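Local coordinates for vacuolar aminopeptidase 1 (Saccharomyces cerevisiae, PDB 5JGF), which catalyses the zinc-dependent removal of N-terminal amino acids from peptides and proteins in the vacuole and is the major cargo of the cytoplasm-to-vacuole targeting pathway, at residues L261-C266 and S342-N346; D374-A380 and S411-P417. All coordinates share one frame; numbering follows the deposited sequence.

Contact 1: residues L261-C266 and S342-N346; sequences LDDRLC and SADVN. With ZN (zinc ion), chain K; ZN (zinc ion), chain L.
Asp262 and Asp344 meet at the zinc ion of chain K, where Asp262 OD1 binds at 2.0 Å and Asp344 OD1 at 2.1 Å. The two carboxylates are turned 52° apart, and the shared metal lets their OD1 atoms approach each other closely. Asp344 also reaches this ion with OD2, at 2.6 Å, a longer second arm of an unequal chelate. Asp262 uses its other oxygen, OD2, for the zinc ion of chain L, so its carboxylate bridges the pair. Water 2 forms a further bridge, while water 1 lies on the chain K ion alone and donates to Val345 O. His91 completes the chain K site, and Glu299 and His438 contribute to the other.

Behind the metal ligands stands Asp263, reached through a cis peptide bond after Asp262, a feature shared with related two-zinc aminopeptidases. With CG anti to its backbone N (chi1 -177°), its carboxylate is laid along the strand end: OD1 accepts from Val345 N at 3.2 Å, the donor lying well above the carboxylate plane, and OD2 comes within 2.6 Å of Ala343 O. Asp263 thus spans the backbone on both sides of Asp344, with a hydrogen bond on the Val345 side.

Val345 packs against the metal ligand Asp262 with one branch and against the helix with the other. Its CG2 lies 3.5 Å from Asp262 CG, whereas CG1 turns to Leu265 CD2 and Cys266 SG, and Cys266 CB meets Ala343 CB at 4.0 Å. The apolar contacts of Leu265 and Cys266 with Val345 and Ala343 pack the beginning of the helix against strand 339-347.

Two zinc ions joined by one carboxylate and one water form a co-catalytic centre; the bridging water is placed where the attacking nucleophile is expected in this family, probably activated by both metals.

Contact 2: residues D374-A380 and S411-P417; sequences DPNGHMA and SGGTIGP
His378 lies against Ser411 and Gly412, which it meets from CB out to the ring. CB sits 3.5 Å from Ser411 OG and close to Gly412 O as well. Beyond it, the ring presents a face to Ser411 CB, which makes a CH-pi contact 3.9 Å from the ring centroid, 15° off the normal. Gly412 O lies oblique to the ring, its nearest ring atom being CD2. At the ring edge, ND1 donates to Asp374 OD2 at 2.7 Å. That oxygen also accepts from the backbone N atoms of Asn376, closing an Asx turn, and His378. Of these three bonds, the one from ND1, with the acceptor in the ring plane, fixes the turn of the imidazole, and the two backbone bonds hold the carboxylate that receives it.

Ser411 OG is turned to Gly412 O, donating at 2.8 Å to a lone pair in the carbonyl plane. Met379 starts away from the other segment, but bends at chi2 (-63°) and chi3 to bring CE within 3.7 Å of Thr414 CG2. Water 3 joins the two backbones, donating to His378 O and accepting from Thr414 N. Further along, Pro417 CG nestles 3.5 Å from Gly377 O, and Ala380 CB rests on the Gly416 backbone.

Asn376 bonds to the backbone of Pro118 and Gly120 of a neighbouring subunit. Thr414 OG1 accepts from Gly416 N, a capping bond, and is also bonded to Asp429, which binds Ala380 N too. Loop 374-380 thus runs from strand 369-372 to helix 383-396, and segment 411-417 leads into helix 416-423, both tied to strand 426-434.

Contact 1 closes before contact 2 opens along the chain, and their centres lie about 14 Å apart. Contact 1 uses a strand of the mixed sheet, contact 2 the loop that follows another and the start of helix 416-423; in that sheet strand 339-347 neighbours strand 426-434, which in turn neighbours strand 369-372. The two touch where Thr414 CG2 lies 3.9 Å from Asp344 OD2, and where Ser342 OG packs near Gly416 N. Asp429, on the strand between, is bonded to Ser342 as well as to residues of contact 2. Contact 1 is buried and carries zinc ligands, while contact 2 lies farther out, touching both contact 1 and a subunit interface of the dodecamer.

Contact 1: residues L261-C266 and S342-N346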
ATOM      1  N   LEU D 261      23.340  34.811 -10.680  1.00 14.94           N
ATOM      2  CA  LEU D 261      22.542  35.992 -11.018  1.00 13.77           C
ATOM      3  C   LEU D 261      21.735  36.488  -9.809  1.00 15.50           C
ATOM      4  O   LEU D 261      21.557  37.683  -9.615  1.00 13.96           O
ATOM      5  CB  LEU D 261      21.595  35.685 -12.188  1.00 14.23           C
ATOM      6  CG  LEU D 261      22.200  35.365 -13.557  1.00 13.86           C
ATOM      7  CD1 LEU D 261      21.083  35.261 -14.588  1.00 13.91           C
ATOM      8  CD2 LEU D 261      23.182  36.466 -13.962  1.00 13.62           C
ATOM      9  N   ASP D 262      21.239  35.559  -9.006  1.00 16.60           N
ATOM     10  CA  ASP D 262      20.473  35.884  -7.811  1.00 18.55           C
ATOM     11  C   ASP D 262      21.469  36.076  -6.658  1.00 19.14           C
ATOM     12  O   ASP D 262      22.086  35.102  -6.235  1.00 17.53           O
ATOM     13  CB  ASP D 262      19.548  34.695  -7.501  1.00 16.62           C
ATOM     14  CG  ASP D 262      18.711  34.884  -6.245  1.00 17.79           C
ATOM     15  OD1 ASP D 262      18.754  35.963  -5.629  1.00 14.48           O
ATOM     16  OD2 ASP D 262      17.972  33.942  -5.878  1.00 13.78           O
ATOM     17  N   ASP D 263      21.678  37.299  -6.160  1.00 16.96           N
ATOM     18  CA  ASP D 263      21.014  38.535  -6.598  1.00 15.96           C
ATOM     19  C   ASP D 263      22.066  39.575  -7.045  1.00 19.22           C
ATOM     20  O   ASP D 263      21.873  40.781  -6.896  1.00 13.18           O
ATOM     21  CB  ASP D 263      20.164  39.064  -5.417  1.00 17.17           C
ATOM     22  CG  ASP D 263      19.346  40.309  -5.757  1.00 18.60           C
ATOM     23  OD1 ASP D 263      18.892  40.446  -6.911  1.00 15.09           O
ATOM     24  OD2 ASP D 263      19.132  41.158  -4.858  1.00 16.16           O
ATOM     25  N   ARG D 264      23.182  39.110  -7.593  1.00 14.20           N
ATOM     26  CA  ARG D 264      24.235  40.023  -8.028  1.00 14.92           C
ATOM     27  C   ARG D 264      23.798  40.778  -9.278  1.00 14.17           C
ATOM     28  O   ARG D 264      24.374  41.810  -9.638  1.00 14.17           O
ATOM     29  CB  ARG D 264      25.533  39.238  -8.253  1.00 12.18           C
ATOM     30  CG  ARG D 264      26.115  38.764  -6.922  1.00 12.39           C
ATOM     31  CD  ARG D 264      27.156  37.659  -7.014  1.00 12.89           C
ATOM     32  NE  ARG D 264      27.472  37.216  -5.658  1.00 13.43           N
ATOM     33  CZ  ARG D 264      28.366  36.283  -5.348  1.00 13.26           C
ATOM     34  NH1 ARG D 264      29.053  35.677  -6.304  1.00 13.48           N
ATOM     35  NH2 ARG D 264      28.562  35.944  -4.077  1.00 11.74           N
ATOM     36  N   LEU D 265      22.755  40.273  -9.937  1.00 14.57           N
ATOM     37  CA  LEU D 265      22.214  40.940 -11.125  1.00 14.69           C
ATOM     38  C   LEU D 265      21.614  42.287 -10.689  1.00 15.69           C
ATOM     39  O   LEU D 265      21.928  43.337 -11.260  1.00 13.44           O
ATOM     40  CB  LEU D 265      21.138  40.059 -11.780  1.00 15.43           C
ATOM     41  CG  LEU D 265      20.347  40.603 -12.973  1.00 15.56           C
ATOM     42  CD1 LEU D 265      21.294  41.119 -14.057  1.00 14.60           C
ATOM     43  CD2 LEU D 265      19.460  39.486 -13.520  1.00 15.28           C
ATOM     44  N   CYS D 266      20.749  42.253  -9.678  1.00 14.49           N
ATOM     45  CA  CYS D 266      20.144  43.483  -9.166  1.00 15.41           C
ATOM     46  C   CYS D 266      21.172  44.325  -8.416  1.00 15.04           C
ATOM     47  O   CYS D 266      21.148  45.552  -8.485  1.00 13.27           O
ATOM     48  CB  CYS D 266      18.979  43.174  -8.221  1.00 16.04           C
ATOM     49  SG  CYS D 266      17.459  42.683  -9.048  1.00 22.16           S
ATOM     50  N   SER D 342      13.203  47.016  -2.518  1.00 13.39           N
ATOM     51  CA  SER D 342      13.853  45.760  -2.171  1.00 13.47           C
ATOM     52  C   SER D 342      14.052  45.101  -3.529  1.00 15.09           C
ATOM     53  O   SER D 342      13.112  44.545  -4.095  1.00 13.87           O
ATOM     54  CB  SER D 342      12.934  44.905  -1.298  1.00 13.88           C
ATOM     55  OG  SER D 342      13.492  43.620  -1.096  1.00 14.11           O
ATOM     56  N   ALA D 343      15.269  45.188  -4.059  1.00 15.00           N
ATOM     57  CA  ALA D 343      15.566  44.646  -5.377  1.00 14.67           C
ATOM     58  C   ALA D 343      16.162  43.250  -5.336  1.00 15.31           C
ATOM     59  O   ALA D 343      17.333  43.072  -5.005  1.00 14.15           O
ATOM     60  CB  ALA D 343      16.505  45.595  -6.127  1.00 16.22           C
ATOM     61  N   ASP D 344      15.338  42.264  -5.674  1.00 14.24           N
ATOM     62  CA  ASP D 344      15.770  40.875  -5.703  1.00 12.72           C
ATOM     63  C   ASP D 344      15.166  40.269  -6.965  1.00 12.58           C
ATOM     64  O   ASP D 344      14.004  40.514  -7.290  1.00 13.86           O
ATOM     65  CB  ASP D 344      15.269  40.124  -4.463  1.00 12.46           C
ATOM     66  CG  ASP D 344      16.025  38.827  -4.221  1.00 12.88           C
ATOM     67  OD1 ASP D 344      16.832  38.442  -5.088  1.00 12.52           O
ATOM     68  OD2 ASP D 344      15.811  38.195  -3.163  1.00 12.40           O
ATOM     69  N   VAL D 345      15.964  39.499  -7.690  1.00 13.21           N
ATOM     70  CA  VAL D 345      15.497  38.881  -8.920  1.00 12.11           C
ATOM     71  C   VAL D 345      14.224  38.074  -8.707  1.00 14.21           C
ATOM     72  O   VAL D 345      14.024  37.481  -7.647  1.00 14.13           O
ATOM     73  CB  VAL D 345      16.577  37.951  -9.515  1.00 13.10           C
ATOM     74  CG1 VAL D 345      17.780  38.772  -9.960  1.00 13.11           C
ATOM     75  CG2 VAL D 345      17.000  36.910  -8.477  1.00 12.63           C
ATOM     76  N   ASN D 346      13.346  38.089  -9.703  1.00 12.05           N
ATOM     77  CA  ASN D 346      12.125  37.306  -9.633  1.00 12.91           C
ATOM     78  C   ASN D 346      12.122  36.360 -10.831  1.00 13.13           C
ATOM     79  O   ASN D 346      13.119  36.263 -11.552  1.00 12.63           O
ATOM     80  CB  ASN D 346      10.866  38.185  -9.591  1.00 14.14           C
ATOM     81  CG  ASN D 346      11.017  39.469 -10.368  1.00 16.83           C
ATOM     82  OD1 ASN D 346      11.545  39.477 -11.473  1.00 17.34           O
ATOM     83  ND2 ASN D 346      10.530  40.567  -9.794  1.00 18.20           N
TER
HETATM   84 ZN    ZN K 601      17.501  36.601  -4.225  1.00 15.68          ZN
HETATM   85 ZN    ZN L 602      17.822  33.259  -3.989  1.00 16.19          ZN
HETATM   86  O   HOH W   1      15.592  35.954  -5.561  1.00 13.45           O
HETATM   87  O   HOH W   2      17.158  34.994  -3.007  1.00 22.31           O

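Contact 2: residues D374-A380 and S411-P417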
ATOM      1  N   ASP D 374       2.525  39.959  -3.812  1.00 15.19           N
ATOM      2  CA  ASP D 374       2.042  38.819  -3.039  1.00 14.35           C
ATOM      3  C   ASP D 374       1.121  39.312  -1.937  1.00 16.22           C
ATOM      4  O   ASP D 374       1.497  40.175  -1.144  1.00 17.25           O
ATOM      5  CB  ASP D 374       3.193  38.050  -2.406  1.00 14.10           C
ATOM      6  CG  ASP D 374       2.728  36.771  -1.757  1.00 16.01           C
ATOM      7  OD1 ASP D 374       2.447  35.810  -2.500  1.00 16.12           O
ATOM      8  OD2 ASP D 374       2.622  36.729  -0.513  1.00 16.50           O
ATOM      9  N   PRO D 375      -0.101  38.761  -1.867  1.00 16.55           N
ATOM     10  CA  PRO D 375      -1.060  39.176  -0.843  1.00 17.69           C
ATOM     11  C   PRO D 375      -0.894  38.508   0.524  1.00 17.22           C
ATOM     12  O   PRO D 375      -1.589  38.863   1.476  1.00 16.96           O
ATOM     13  CB  PRO D 375      -2.398  38.842  -1.490  1.00 17.97           C
ATOM     14  CG  PRO D 375      -2.080  37.554  -2.220  1.00 16.13           C
ATOM     15  CD  PRO D 375      -0.729  37.849  -2.846  1.00 17.41           C
ATOM     16  N   ASN D 376       0.028  37.555   0.633  1.00 15.64           N
ATOM     17  CA  ASN D 376       0.212  36.864   1.903  1.00 15.98           C
ATOM     18  C   ASN D 376       1.511  37.130   2.660  1.00 14.70           C
ATOM     19  O   ASN D 376       1.996  36.275   3.400  1.00 14.46           O
ATOM     20  CB  ASN D 376       0.001  35.365   1.698  1.00 15.56           C
ATOM     21  CG  ASN D 376      -1.465  35.019   1.500  1.00 16.24           C
ATOM     22  OD1 ASN D 376      -2.253  35.042   2.451  1.00 15.79           O
ATOM     23  ND2 ASN D 376      -1.846  34.726   0.263  1.00 16.42           N
ATOM     24  N   GLY D 377       2.074  38.317   2.465  1.00 15.26           N
ATOM     25  CA  GLY D 377       3.275  38.693   3.189  1.00 15.65           C
ATOM     26  C   GLY D 377       4.645  38.282   2.685  1.00 15.96           C
ATOM     27  O   GLY D 377       5.642  38.599   3.338  1.00 15.81           O
ATOM     28  N   HIS D 378       4.724  37.590   1.552  1.00 15.40           N
ATOM     29  CA  HIS D 378       6.033  37.190   1.037  1.00 17.03           C
ATOM     30  C   HIS D 378       6.779  38.386   0.453  1.00 17.11           C
ATOM     31  O   HIS D 378       8.010  38.396   0.406  1.00 16.63           O
ATOM     32  CB  HIS D 378       5.894  36.096  -0.023  1.00 19.14           C
ATOM     33  CG  HIS D 378       5.293  34.832   0.501  1.00 23.28           C
ATOM     34  ND1 HIS D 378       3.931  34.632   0.576  1.00 25.58           N
ATOM     35  CD2 HIS D 378       5.865  33.724   1.031  1.00 26.20           C
ATOM     36  CE1 HIS D 378       3.690  33.457   1.130  1.00 25.68           C
ATOM     37  NE2 HIS D 378       4.846  32.886   1.416  1.00 27.59           N
ATOM     38  N   MET D 379       6.021  39.383   0.001  1.00 15.17           N
ATOM     39  CA  MET D 379       6.584  40.611  -0.567  1.00 15.63           C
ATOM     40  C   MET D 379       5.973  41.775   0.215  1.00 14.88           C
ATOM     41  O   MET D 379       4.855  41.666   0.707  1.00 15.94           O
ATOM     42  CB  MET D 379       6.214  40.742  -2.045  1.00 14.15           C
ATOM     43  CG  MET D 379       6.696  39.596  -2.933  1.00 16.24           C
ATOM     44  SD  MET D 379       8.493  39.467  -2.996  1.00 19.08           S
ATOM     45  CE  MET D 379       8.702  37.692  -3.170  1.00 19.24           C
ATOM     46  N   ALA D 380       6.699  42.882   0.326  1.00 14.91           N
ATOM     47  CA  ALA D 380       6.210  44.050   1.066  1.00 15.61           C
ATOM     48  C   ALA D 380       5.427  45.024   0.182  1.00 15.63           C
ATOM     49  O   ALA D 380       4.809  45.971   0.681  1.00 14.12           O
ATOM     50  CB  ALA D 380       7.381  44.773   1.717  1.00 14.03           C
ATOM     51  N   SER D 411       5.509  30.451  -2.969  1.00 22.39           N
ATOM     52  CA  SER D 411       6.319  31.648  -3.153  1.00 22.77           C
ATOM     53  C   SER D 411       7.623  31.673  -2.370  1.00 22.26           C
ATOM     54  O   SER D 411       7.701  31.177  -1.246  1.00 20.82           O
ATOM     55  CB  SER D 411       5.513  32.892  -2.770  1.00 23.89           C
ATOM     56  OG  SER D 411       6.342  34.042  -2.762  1.00 26.03           O
ATOM     57  N   GLY D 412       8.644  32.265  -2.982  1.00 21.23           N
ATOM     58  CA  GLY D 412       9.922  32.405  -2.317  1.00 21.48           C
ATOM     59  C   GLY D 412       9.816  33.660  -1.466  1.00 20.64           C
ATOM     60  O   GLY D 412       8.733  34.243  -1.358  1.00 18.61           O
ATOM     61  N   GLY D 413      10.920  34.083  -0.863  1.00 19.89           N
ATOM     62  CA  GLY D 413      10.886  35.275  -0.031  1.00 19.50           C
ATOM     63  C   GLY D 413      12.017  36.231  -0.347  1.00 18.99           C
ATOM     64  O   GLY D 413      12.890  35.921  -1.161  1.00 17.05           O
ATOM     65  N   THR D 414      12.000  37.400   0.285  1.00 17.67           N
ATOM     66  CA  THR D 414      13.035  38.408   0.076  1.00 15.84           C
ATOM     67  C   THR D 414      13.262  39.142   1.394  1.00 16.01           C
ATOM     68  O   THR D 414      12.619  38.841   2.398  1.00 16.03           O
ATOM     69  CB  THR D 414      12.613  39.466  -0.962  1.00 15.94           C
ATOM     70  OG1 THR D 414      11.593  40.294  -0.394  1.00 16.21           O
ATOM     71  CG2 THR D 414      12.079  38.808  -2.229  1.00 15.72           C
ATOM     72  N   ILE D 415      14.171  40.111   1.379  1.00 14.91           N
ATOM     73  CA  ILE D 415      14.465  40.898   2.570  1.00 14.05           C
ATOM     74  C   ILE D 415      13.451  42.035   2.702  1.00 13.39           C
ATOM     75  O   ILE D 415      13.469  42.778   3.682  1.00 12.54           O
ATOM     76  CB  ILE D 415      15.873  41.532   2.490  1.00 13.94           C
ATOM     77  CG1 ILE D 415      15.947  42.479   1.290  1.00 15.01           C
ATOM     78  CG2 ILE D 415      16.937  40.444   2.372  1.00 14.73           C
ATOM     79  CD1 ILE D 415      17.289  43.182   1.130  1.00 16.68           C
ATOM     80  N   GLY D 416      12.577  42.162   1.706  1.00 11.88           N
ATOM     81  CA  GLY D 416      11.588  43.231   1.698  1.00 13.69           C
ATOM     82  C   GLY D 416      10.798  43.425   2.978  1.00 14.13           C
ATOM     83  O   GLY D 416      10.824  44.510   3.571  1.00 14.52           O
ATOM     84  N   PRO D 417      10.054  42.400   3.416  1.00 13.19           N
ATOM     85  CA  PRO D 417       9.262  42.496   4.644  1.00 12.52           C
ATOM     86  C   PRO D 417      10.107  42.880   5.861  1.00 13.89           C
ATOM     87  O   PRO D 417       9.655  43.635   6.723  1.00 13.76           O
ATOM     88  CB  PRO D 417       8.650  41.105   4.759  1.00 12.62           C
ATOM     89  CG  PRO D 417       8.418  40.743   3.319  1.00 13.88           C
ATOM     90  CD  PRO D 417       9.711  41.181   2.658  1.00 13.26           C
TER
HETATM   91  O   HOH W   3       9.714  37.110   2.162  1.00 19.59           O